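Local atomic coordinates of putative endo-1,4-beta-xylanase (Bacteroides thetaiotaomicron VPI-5482, PDB entry 5MSX), a protein that probably hydrolyses O-glycosidic bonds, most likely as an arabinofuranosidase of glycoside hydrolase family 43 acting on plant pectin, and binds calcium. Residues 225-230 against 299-304; 270-275 against 293-298; 440-445 against 454-459. All blocks are in the same frame, centred on the assembly; numbering follows the deposited sequence.

Interaction 1 of 3, residues 225-230 against 299-304; sequences YAYVMS and GTIRPV. With EDO (1,2-ethanediol), chain B.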
loop_
_atom_site.group_PDB
_atom_site.type_symbol
_atom_site.label_atom_id
_atom_site.label_comp_id
_atom_site.label_asym_id
_atom_site.label_seq_id
_atom_site.Cartn_x
_atom_site.Cartn_y
_atom_site.Cartn_z
ATOM N N TYR C 225 -22.920 -23.905 10.976
ATOM C CA TYR C 225 -21.819 -23.659 10.031
ATOM C C TYR C 225 -21.586 -24.934 9.243
ATOM O O TYR C 225 -21.530 -26.049 9.795
ATOM C CB TYR C 225 -20.529 -23.199 10.734
ATOM C CG TYR C 225 -20.294 -21.714 10.786
ATOM C CD1 TYR C 225 -19.867 -21.022 9.664
ATOM C CD2 TYR C 225 -20.504 -20.976 11.966
ATOM C CE1 TYR C 225 -19.639 -19.645 9.695
ATOM C CE2 TYR C 225 -20.284 -19.597 12.009
ATOM C CZ TYR C 225 -19.831 -18.936 10.859
ATOM O OH TYR C 225 -19.601 -17.568 10.859
ATOM N N ALA C 226 -21.436 -24.734 7.935
ATOM C CA ALA C 226 -20.979 -25.754 7.008
ATOM C C ALA C 226 -19.715 -25.249 6.333
ATOM O O ALA C 226 -19.307 -24.089 6.552
ATOM C CB ALA C 226 -22.063 -26.044 5.993
ATOM N N TYR C 227 -19.055 -26.099 5.544
ATOM C CA TYR C 227 -17.829 -25.674 4.869
ATOM C C TYR C 227 -17.528 -26.489 3.617
ATOM O O TYR C 227 -18.109 -27.537 3.390
ATOM C CB TYR C 227 -16.607 -25.674 5.810
ATOM C CG TYR C 227 -15.947 -27.004 5.944
ATOM C CD1 TYR C 227 -16.580 -28.049 6.610
ATOM C CD2 TYR C 227 -14.687 -27.253 5.394
ATOM C CE1 TYR C 227 -15.983 -29.286 6.757
ATOM C CE2 TYR C 227 -14.089 -28.503 5.524
ATOM C CZ TYR C 227 -14.744 -29.511 6.220
ATOM O OH TYR C 227 -14.158 -30.759 6.376
ATOM N N VAL C 228 -16.660 -25.895 2.799
ATOM C CA VAL C 228 -16.019 -26.490 1.645
ATOM C C VAL C 228 -14.517 -26.155 1.661
ATOM O O VAL C 228 -14.060 -25.261 2.407
ATOM C CB VAL C 228 -16.657 -26.006 0.309
ATOM C CG1 VAL C 228 -18.093 -26.473 0.219
ATOM C CG2 VAL C 228 -16.598 -24.485 0.128
ATOM N N MET C 229 -13.756 -26.886 0.856
ATOM C CA MET C 229 -12.279 -26.792 0.838
ATOM C C MET C 229 -11.767 -26.693 -0.574
ATOM O O MET C 229 -12.361 -27.278 -1.480
ATOM C CB MET C 229 -11.645 -28.052 1.379
ATOM C CG MET C 229 -11.726 -28.220 2.850
ATOM S SD MET C 229 -11.207 -29.902 3.270
ATOM C CE MET C 229 -12.429 -30.927 2.504
ATOM N N SER C 230 -10.651 -25.990 -0.744
ATOM C CA SER C 230 -9.954 -25.997 -2.015
ATOM C C SER C 230 -8.465 -26.099 -1.825
ATOM O O SER C 230 -7.904 -25.515 -0.891
ATOM C CB SER C 230 -10.245 -24.722 -2.776
ATOM O OG SER C 230 -9.432 -24.687 -3.935
ATOM N N GLY C 299 -6.852 -33.096 6.272
ATOM C CA GLY C 299 -7.239 -31.693 6.228
ATOM C C GLY C 299 -8.711 -31.427 6.498
ATOM O O GLY C 299 -9.078 -30.260 6.620
ATOM N N THR C 300 -9.562 -32.460 6.607
ATOM C CA THR C 300 -10.980 -32.193 6.897
ATOM C C THR C 300 -11.120 -31.655 8.321
ATOM O O THR C 300 -10.330 -32.028 9.191
ATOM C CB THR C 300 -11.926 -33.410 6.757
ATOM O OG1 THR C 300 -11.393 -34.519 7.465
ATOM C CG2 THR C 300 -12.180 -33.745 5.307
ATOM N N ILE C 301 -12.103 -30.776 8.534
ATOM C CA ILE C 301 -12.382 -30.205 9.862
ATOM C C ILE C 301 -13.226 -31.187 10.663
ATOM O O ILE C 301 -14.234 -31.711 10.152
ATOM C CB ILE C 301 -13.135 -28.853 9.766
ATOM C CG1 ILE C 301 -12.280 -27.799 9.061
ATOM C CG2 ILE C 301 -13.541 -28.355 11.145
ATOM C CD1 ILE C 301 -13.042 -26.551 8.650
ATOM N N ARG C 302 -12.833 -31.436 11.910
ATOM C CA ARG C 302 -13.650 -32.274 12.788
ATOM C C ARG C 302 -14.813 -31.440 13.318
ATOM O O ARG C 302 -14.580 -30.327 13.800
ATOM C CB ARG C 302 -12.826 -32.829 13.947
ATOM C CG ARG C 302 -11.648 -33.717 13.492
ATOM C CD ARG C 302 -10.909 -34.401 14.654
ATOM N NE ARG C 302 -11.841 -35.094 15.551
ATOM C CZ ARG C 302 -12.534 -36.178 15.247
ATOM N NH1 ARG C 302 -12.395 -36.788 14.065
ATOM N NH2 ARG C 302 -13.374 -36.674 16.143
ATOM N N PRO C 303 -16.060 -31.954 13.228
ATOM C CA PRO C 303 -17.185 -31.168 13.782
ATOM C C PRO C 303 -16.882 -30.730 15.211
ATOM O O PRO C 303 -16.355 -31.518 16.005
ATOM C CB PRO C 303 -18.365 -32.147 13.709
ATOM C CG PRO C 303 -18.045 -33.005 12.537
ATOM C CD PRO C 303 -16.537 -33.157 12.524
ATOM N N VAL C 304 -17.177 -29.474 15.525
ATOM C CA VAL C 304 -16.735 -28.875 16.782
ATOM C C VAL C 304 -17.526 -29.430 17.959
ATOM O O VAL C 304 -18.718 -29.518 17.889
ATOM C CB VAL C 304 -16.876 -27.337 16.764
ATOM C CG1 VAL C 304 -16.450 -26.748 18.113
ATOM C CG2 VAL C 304 -16.021 -26.759 15.643
HETATM C C1 EDO B . -12.774 -30.367 16.954
HETATM O O1 EDO B . -13.302 -29.461 15.958
HETATM C C2 EDO B . -13.545 -30.547 18.249
HETATM O O2 EDO B . -13.757 -29.283 18.954
HETATM O O HOH W 1 -15.184 -32.534 7.781
#

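Interaction 2 of 3, residues 270-275 against 293-298; sequences DNYYFA and LKFNED. With EDO (1,2-ethanediol), chain D; EDO (1,2-ethanediol), chain B.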
loop_
_atom_site.group_PDB
_atom_site.type_symbol
_atom_site.label_atom_id
_atom_site.label_comp_id
_atom_site.label_asym_id
_atom_site.label_seq_id
_atom_site.Cartn_x
_atom_site.Cartn_y
_atom_site.Cartn_z
ATOM N N ASP C 270 -0.112 -24.003 15.958
ATOM C CA ASP C 270 -1.113 -24.714 15.144
ATOM C C ASP C 270 -2.387 -25.009 15.955
ATOM O O ASP C 270 -3.098 -25.970 15.672
ATOM C CB ASP C 270 -0.534 -26.028 14.599
ATOM C CG ASP C 270 -1.427 -26.670 13.510
ATOM O OD1 ASP C 270 -1.781 -25.966 12.546
ATOM O OD2 ASP C 270 -1.773 -27.875 13.606
ATOM N N ASN C 271 -2.674 -24.196 16.971
ATOM C CA ASN C 271 -3.837 -24.429 17.809
ATOM C C ASN C 271 -4.907 -23.540 17.257
ATOM O O ASN C 271 -4.797 -22.320 17.358
ATOM C CB ASN C 271 -3.540 -24.103 19.272
ATOM C CG ASN C 271 -2.361 -24.892 19.815
ATOM O OD1 ASN C 271 -1.517 -24.342 20.523
ATOM N ND2 ASN C 271 -2.289 -26.178 19.478
ATOM N N TYR C 272 -5.901 -24.139 16.613
ATOM C CA TYR C 272 -7.012 -23.361 16.060
ATOM C C TYR C 272 -8.200 -23.400 17.033
ATOM O O TYR C 272 -8.382 -24.378 17.769
ATOM C CB TYR C 272 -7.407 -23.897 14.682
ATOM C CG TYR C 272 -6.476 -23.486 13.588
ATOM C CD1 TYR C 272 -5.182 -24.003 13.516
ATOM C CD2 TYR C 272 -6.850 -22.537 12.647
ATOM C CE1 TYR C 272 -4.309 -23.619 12.510
ATOM C CE2 TYR C 272 -5.978 -22.143 11.645
ATOM C CZ TYR C 272 -4.718 -22.682 11.586
ATOM O OH TYR C 272 -3.852 -22.283 10.603
ATOM N N TYR C 273 -8.969 -22.308 17.018
ATOM C CA TYR C 273 -10.166 -22.111 17.840
ATOM C C TYR C 273 -11.303 -21.586 16.969
ATOM O O TYR C 273 -11.073 -20.895 15.987
ATOM C CB TYR C 273 -9.886 -21.112 18.984
ATOM C CG TYR C 273 -8.817 -21.627 19.904
ATOM C CD1 TYR C 273 -9.120 -22.481 20.969
ATOM C CD2 TYR C 273 -7.485 -21.334 19.652
ATOM C CE1 TYR C 273 -8.112 -22.994 21.781
ATOM C CE2 TYR C 273 -6.473 -21.823 20.463
ATOM C CZ TYR C 273 -6.788 -22.653 21.514
ATOM O OH TYR C 273 -5.751 -23.143 22.266
ATOM N N PHE C 274 -12.513 -21.931 17.373
ATOM C CA PHE C 274 -13.772 -21.552 16.717
ATOM C C PHE C 274 -14.575 -20.730 17.735
ATOM O O PHE C 274 -14.848 -21.205 18.842
ATOM C CB PHE C 274 -14.529 -22.827 16.315
ATOM C CG PHE C 274 -15.896 -22.587 15.758
ATOM C CD1 PHE C 274 -16.063 -21.947 14.507
ATOM C CD2 PHE C 274 -17.027 -23.008 16.450
ATOM C CE1 PHE C 274 -17.329 -21.752 13.975
ATOM C CE2 PHE C 274 -18.307 -22.811 15.917
ATOM C CZ PHE C 274 -18.465 -22.185 14.694
ATOM N N ALA C 275 -14.913 -19.498 17.378
ATOM C CA ALA C 275 -15.765 -18.649 18.204
ATOM C C ALA C 275 -17.089 -18.580 17.535
ATOM O O ALA C 275 -17.149 -18.501 16.307
ATOM C CB ALA C 275 -15.196 -17.272 18.296
ATOM N N LEU C 293 -10.846 -26.097 17.627
ATOM C CA LEU C 293 -11.122 -26.559 16.289
ATOM C C LEU C 293 -9.954 -27.481 15.899
ATOM O O LEU C 293 -8.779 -27.099 15.978
ATOM C CB LEU C 293 -11.246 -25.380 15.318
ATOM C CG LEU C 293 -11.586 -25.826 13.877
ATOM C CD1 LEU C 293 -13.059 -25.643 13.629
ATOM C CD2 LEU C 293 -10.809 -25.060 12.860
ATOM N N LYS C 294 -10.309 -28.693 15.476
ATOM C CA LYS C 294 -9.334 -29.735 15.146
ATOM C C LYS C 294 -9.571 -30.252 13.737
ATOM O O LYS C 294 -10.671 -30.128 13.161
ATOM C CB LYS C 294 -9.406 -30.896 16.141
ATOM C CG LYS C 294 -9.002 -30.489 17.551
ATOM C CD LYS C 294 -8.926 -31.689 18.476
ATOM C CE LYS C 294 -8.660 -31.252 19.905
ATOM N NZ LYS C 294 -8.065 -32.370 20.687
ATOM N N PHE C 295 -8.503 -30.823 13.192
ATOM C CA PHE C 295 -8.479 -31.329 11.835
ATOM C C PHE C 295 -8.079 -32.806 11.867
ATOM O O PHE C 295 -7.283 -33.233 12.717
ATOM C CB PHE C 295 -7.467 -30.548 10.973
ATOM C CG PHE C 295 -7.734 -29.068 10.904
ATOM C CD1 PHE C 295 -7.262 -28.221 11.892
ATOM C CD2 PHE C 295 -8.446 -28.524 9.847
ATOM C CE1 PHE C 295 -7.528 -26.853 11.853
ATOM C CE2 PHE C 295 -8.703 -27.161 9.779
ATOM C CZ PHE C 295 -8.253 -26.320 10.792
ATOM N N ASN C 296 -8.616 -33.562 10.921
ATOM C CA ASN C 296 -8.134 -34.904 10.628
ATOM C C ASN C 296 -6.920 -34.789 9.732
ATOM O O ASN C 296 -6.618 -33.694 9.189
ATOM C CB ASN C 296 -9.198 -35.691 9.937
ATOM C CG ASN C 296 -10.443 -35.833 10.765
ATOM O OD1 ASN C 296 -10.390 -36.306 11.905
ATOM N ND2 ASN C 296 -11.588 -35.465 10.188
ATOM N N GLU C 297 -6.191 -35.893 9.563
ATOM C CA GLU C 297 -4.928 -35.837 8.814
ATOM C C GLU C 297 -5.086 -35.409 7.352
ATOM O O GLU C 297 -4.195 -34.733 6.809
ATOM C CB GLU C 297 -4.173 -37.175 8.861
ATOM C CG GLU C 297 -2.873 -37.228 8.013
ATOM C CD GLU C 297 -1.837 -36.148 8.365
ATOM O OE1 GLU C 297 -1.998 -35.412 9.383
ATOM O OE2 GLU C 297 -0.820 -36.020 7.622
ATOM N N ASP C 298 -6.185 -35.820 6.708
ATOM C CA ASP C 298 -6.474 -35.368 5.327
ATOM C C ASP C 298 -6.839 -33.861 5.178
ATOM O O ASP C 298 -7.090 -33.401 4.061
ATOM C CB ASP C 298 -7.545 -36.251 4.654
ATOM C CG ASP C 298 -8.959 -36.195 5.343
ATOM O OD1 ASP C 298 -9.214 -35.440 6.315
ATOM O OD2 ASP C 298 -9.843 -36.960 4.887
HETATM C C1 EDO D . -1.491 -21.466 23.509
HETATM O O1 EDO D . -1.843 -20.410 22.589
HETATM C C2 EDO D . -2.562 -22.553 23.462
HETATM O O2 EDO D . -3.177 -22.569 22.154
HETATM C C1 EDO B . -12.774 -30.367 16.954
HETATM O O1 EDO B . -13.302 -29.461 15.958
HETATM C C2 EDO B . -13.545 -30.547 18.249
HETATM O O2 EDO B . -13.757 -29.283 18.954
HETATM O O HOH W 2 -6.278 -26.987 16.479
#

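Interaction 3 of 3, residues 440-445 against 454-459; sequences RYLRIK and WEWNIY. With CA (calcium ion), chain T.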
loop_
_atom_site.group_PDB
_atom_site.type_symbol
_atom_site.label_atom_id
_atom_site.label_comp_id
_atom_site.label_asym_id
_atom_site.label_seq_id
_atom_site.Cartn_x
_atom_site.Cartn_y
_atom_site.Cartn_z
ATOM N N ARG C 440 -14.571 -5.097 55.543
ATOM C CA ARG C 440 -15.277 -6.370 55.492
ATOM C C ARG C 440 -16.299 -6.436 54.359
ATOM O O ARG C 440 -16.379 -7.449 53.666
ATOM C CB ARG C 440 -15.963 -6.681 56.817
ATOM C CG ARG C 440 -16.711 -7.994 56.734
ATOM C CD ARG C 440 -17.162 -8.555 58.047
ATOM N NE ARG C 440 -18.060 -9.677 57.799
ATOM C CZ ARG C 440 -18.488 -10.521 58.729
ATOM N NH1 ARG C 440 -18.117 -10.379 59.997
ATOM N NH2 ARG C 440 -19.295 -11.514 58.383
ATOM N N TYR C 441 -17.081 -5.371 54.211
ATOM C CA TYR C 441 -18.143 -5.281 53.235
ATOM C C TYR C 441 -17.782 -4.232 52.202
ATOM O O TYR C 441 -17.179 -3.216 52.539
ATOM C CB TYR C 441 -19.463 -4.865 53.897
ATOM C CG TYR C 441 -19.859 -5.740 55.042
ATOM C CD1 TYR C 441 -19.324 -5.540 56.314
ATOM C CD2 TYR C 441 -20.768 -6.772 54.869
ATOM C CE1 TYR C 441 -19.682 -6.358 57.379
ATOM C CE2 TYR C 441 -21.131 -7.591 55.925
ATOM C CZ TYR C 441 -20.590 -7.375 57.174
ATOM O OH TYR C 441 -20.948 -8.191 58.212
ATOM N N LEU C 442 -18.169 -4.482 50.950
ATOM C CA LEU C 442 -18.182 -3.466 49.901
ATOM C C LEU C 442 -19.589 -3.338 49.405
ATOM O O LEU C 442 -20.338 -4.315 49.405
ATOM C CB LEU C 442 -17.319 -3.864 48.705
ATOM C CG LEU C 442 -15.892 -3.345 48.619
ATOM C CD1 LEU C 442 -15.039 -3.967 49.723
ATOM C CD2 LEU C 442 -15.319 -3.621 47.230
ATOM N N ARG C 443 -19.911 -2.150 48.911
ATOM C CA ARG C 443 -21.195 -1.889 48.348
ATOM C C ARG C 443 -21.055 -0.985 47.158
ATOM O O ARG C 443 -20.334 0.013 47.212
ATOM C CB ARG C 443 -22.107 -1.203 49.380
ATOM C CG ARG C 443 -23.483 -0.843 48.840
ATOM C CD ARG C 443 -24.461 -0.486 49.955
ATOM N NE ARG C 443 -24.307 0.900 50.405
ATOM C CZ ARG C 443 -24.786 1.391 51.550
ATOM N NH1 ARG C 443 -25.459 0.621 52.401
ATOM N NH2 ARG C 443 -24.593 2.671 51.850
ATOM N N ILE C 444 -21.805 -1.308 46.116
ATOM C CA ILE C 444 -21.911 -0.477 44.923
ATOM C C ILE C 444 -23.315 0.057 44.921
ATOM O O ILE C 444 -24.237 -0.710 45.126
ATOM C CB ILE C 444 -21.695 -1.314 43.650
ATOM C CG1 ILE C 444 -20.268 -1.837 43.619
ATOM C CG2 ILE C 444 -22.007 -0.514 42.381
ATOM C CD1 ILE C 444 -20.155 -3.184 42.962
ATOM N N LYS C 445 -23.481 1.360 44.722
ATOM C CA LYS C 445 -24.792 1.919 44.423
ATOM C C LYS C 445 -24.732 2.425 43.000
ATOM O O LYS C 445 -23.815 3.141 42.653
ATOM C CB LYS C 445 -25.151 3.084 45.363
ATOM C CG LYS C 445 -25.192 2.741 46.846
ATOM C CD LYS C 445 -25.861 3.854 47.665
ATOM C CE LYS C 445 -24.888 4.980 47.980
ATOM N NZ LYS C 445 -25.575 6.275 48.251
ATOM N N TRP C 454 -22.505 -8.581 35.501
ATOM C CA TRP C 454 -21.984 -9.896 35.058
ATOM C C TRP C 454 -20.936 -10.482 36.009
ATOM O O TRP C 454 -21.011 -11.653 36.401
ATOM C CB TRP C 454 -21.341 -9.778 33.667
ATOM C CG TRP C 454 -22.229 -9.382 32.543
ATOM C CD1 TRP C 454 -22.272 -8.178 31.931
ATOM C CD2 TRP C 454 -23.195 -10.212 31.875
ATOM N NE1 TRP C 454 -23.196 -8.189 30.913
ATOM C CE2 TRP C 454 -23.797 -9.419 30.871
ATOM C CE3 TRP C 454 -23.628 -11.538 32.050
ATOM C CZ2 TRP C 454 -24.809 -9.912 30.028
ATOM C CZ3 TRP C 454 -24.624 -12.022 31.239
ATOM C CH2 TRP C 454 -25.189 -11.221 30.216
ATOM N N GLU C 455 -19.929 -9.680 36.351
ATOM C CA GLU C 455 -18.811 -10.132 37.197
ATOM C C GLU C 455 -18.269 -8.994 38.041
ATOM O O GLU C 455 -18.131 -7.873 37.555
ATOM C CB GLU C 455 -17.651 -10.748 36.379
ATOM C CG GLU C 455 -17.834 -12.221 35.999
ATOM C CD GLU C 455 -18.132 -13.102 37.215
ATOM O OE1 GLU C 455 -17.327 -13.076 38.168
ATOM O OE2 GLU C 455 -19.185 -13.788 37.249
ATOM N N TRP C 456 -17.950 -9.298 39.297
ATOM C CA TRP C 456 -17.408 -8.315 40.230
ATOM C C TRP C 456 -16.257 -9.006 40.910
ATOM O O TRP C 456 -16.452 -9.919 41.716
ATOM C CB TRP C 456 -18.469 -7.846 41.224
ATOM C CG TRP C 456 -18.035 -6.813 42.253
ATOM C CD1 TRP C 456 -16.916 -6.024 42.225
ATOM C CD2 TRP C 456 -18.748 -6.447 43.447
ATOM N NE1 TRP C 456 -16.872 -5.216 43.343
ATOM C CE2 TRP C 456 -17.987 -5.452 44.104
ATOM C CE3 TRP C 456 -19.947 -6.876 44.033
ATOM C CZ2 TRP C 456 -18.399 -4.863 45.311
ATOM C CZ3 TRP C 456 -20.354 -6.293 45.230
ATOM C CH2 TRP C 456 -19.578 -5.299 45.858
ATOM N N ASN C 457 -15.055 -8.601 40.532
ATOM C CA ASN C 457 -13.832 -9.242 41.029
ATOM C C ASN C 457 -13.169 -8.311 42.029
ATOM O O ASN C 457 -13.020 -7.108 41.772
ATOM C CB ASN C 457 -12.875 -9.542 39.882
ATOM C CG ASN C 457 -13.457 -10.524 38.880
ATOM O OD1 ASN C 457 -14.213 -11.409 39.221
ATOM N ND2 ASN C 457 -13.106 -10.351 37.643
ATOM N N ILE C 458 -12.807 -8.892 43.161
ATOM C CA ILE C 458 -12.204 -8.186 44.279
ATOM C C ILE C 458 -10.833 -8.805 44.487
ATOM O O ILE C 458 -10.711 -10.017 44.584
ATOM C CB ILE C 458 -13.078 -8.342 45.535
ATOM C CG1 ILE C 458 -14.389 -7.568 45.320
ATOM C CG2 ILE C 458 -12.331 -7.874 46.779
ATOM C CD1 ILE C 458 -15.358 -7.579 46.489
ATOM N N TYR C 459 -9.808 -7.964 44.519
ATOM C CA TYR C 459 -8.437 -8.410 44.698
ATOM C C TYR C 459 -7.847 -7.724 45.939
ATOM O O TYR C 459 -6.922 -8.254 46.534
ATOM C CB TYR C 459 -7.586 -8.058 43.465
ATOM C CG TYR C 459 -8.101 -8.587 42.137
ATOM C CD1 TYR C 459 -7.747 -9.857 41.683
ATOM C CD2 TYR C 459 -8.933 -7.806 41.325
ATOM C CE1 TYR C 459 -8.209 -10.345 40.460
ATOM C CE2 TYR C 459 -9.406 -8.285 40.103
ATOM C CZ TYR C 459 -9.037 -9.552 39.671
ATOM O OH TYR C 459 -9.509 -10.018 38.462
HETATM CA CA CA T . -21.652 -13.981 36.535
#

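Interaction 1 of 3, residues 225-230 against 299-304
Tyr-227 and Ile-301 join two blades of the five-bladed beta-propeller expected of family 43 glycosidases: the tyrosine lies on strand 224-230 of one blade, the isoleucine in the loop after the last strand of the next. CG of Tyr-227 sits between the backbone N and the carbonyl carbon (chi1 84°), sending the ring out to the loop with one face against the Ile-301 side chain. Atom CD1 of Ile-301 makes a CH-pi contact there, 3.9 Å from the centroid of the Tyr-227 ring and 17° off its normal. At the ring's far end, Ile-301 N donates to Tyr-227 OH over 3.0 Å, with a moderately bent N-H...O angle of 154°. The same hydroxyl gives its proton to a water at the ring edge, and that water donates to Ile-301 O over 2.7 Å. Met-229, bent at its thioether, continues the apolar contact, its CE 4.0 Å from Thr-300 CG2. The Thr-300 hydroxyl is held within the loop by Asp-298 and Asn-296. As both acceptor and donor, the tyrosine hydroxyl satisfies N-H and carbonyl of one loop residue, directly and through water, and thereby fixes the loop chain over an otherwise apolar seam.

Interaction 2 of 3, residues 270-275 against 293-298
One direct backbone bond joins Tyr-272 to Leu-293: Leu-293 N donates to Tyr-272 O over 3.0 Å with a nearly straight N-H...O angle of 170°. A water adds a second, indirect link, accepting from Tyr-272 N at 2.9 Å and lying 2.6 Å from Leu-293 O.

Apolar contacts come from the Leu-293 side chain, which lies on the same face of the sheet as Tyr-272. Leu-293 holds its CG anti to the backbone N (chi1 -178°), and its two methyls divide between alternate residues of the strand: CD2 lies 4.0 Å from Tyr-272 CB, while CD1 lies 4.2 Å from Phe-274 CB. The phenyl ring of Phe-274 itself leads away from Leu-293 and packs on Tyr-225 of the preceding propeller blade. Strand 272-278 is the middle one of the three-stranded blade, between 261-264 and 287-293, so the contact lies where the chain leaves the blade towards the loop that follows. The Phe-274 side chain is about 10 Å from a bound calcium ion.

Among the aromatic groups, Phe-295 and Tyr-272 form a T-shaped pair. The edge of Phe-295 is directed at the face of Tyr-272, with planes at 85° and the Phe-295 CE1 atom 3.9 Å from Tyr-272 CG. Arg-207, from strand 203-207 of the neighbouring blade, completes this cluster: it makes a cation-pi contact with Phe-295, touches Tyr-272 and forms a salt bridge with Asp-270.

Two ethanediol molecules, probably from the crystallisation liquor, bind to polar groups of the segments. One accepts from Tyr-273 OH and donates to Asn-271 OD1; the other accepts from Lys-294 N through its O1, at 3.1 Å.

Interaction 3 of 3, residues 440-445 against 454-459
A fully extended first torsion (chi1 -180°) carries the indole of Trp-456 to strand 441-445, while Ile-444, whose CG1 lies anti to the carbonyl carbon, comes from the opposite direction to meet it. Ile-444 CD1 settles over the middle of one indole face, 3.3 Å from the centroid of the six-membered ring of Trp-456 and 13° off its normal, a very tight CH-pi contact. Leu-442 packs against the outer part of the same ring, its CB 3.7 Å from Trp-456 CZ2. Its CD2 methyl also meets Ile-458 tip to tip, 4.0 Å from Ile-458 CD1, and this last methyl lies over the rim of the opposite indole face, so isoleucines sandwich the ring. Just before the tryptophan, the chain binds calcium through Trp-454 O (2.4 Å) and Glu-455 OE2 (2.6 Å), at a classic beta bulge; Phe-357, Asp-360, Ala-362 and Ser-365 complete the site. The axes of the short strands 441-445 and 455-458 approach to 11.0 Å, with directions 143° apart, across the interior of the F5/8 type C beta-sandwich. Strand 386-396 pairs with both longer strands and adds Ile-394, which touches Ile-444 and Trp-456; Ala-381 of strand 378-383 and Ile-407 of strand 403-410 flank this core.

Interactions 1 and 2 share one region of the propeller, their centres about 9 Å apart, and use successive parts of the same loop: 293-298 still contacts its own blade, while Phe-295 and then 299-304 reach the blade before it. Backbone pairing of Arg-302 with Lys-294 ties the two together, and one ethanediol touches both. Interaction 3 belongs to the F5/8 type C domain, its centre about 44 Å from that of interaction 1 and 39 Å from that of interaction 2. All three contacts are largely buried and use aromatic packing, but the propeller pair adds direct and water-mediated polar links, whereas side-chain packing alone joins the segments of interaction 3, beside a calcium site.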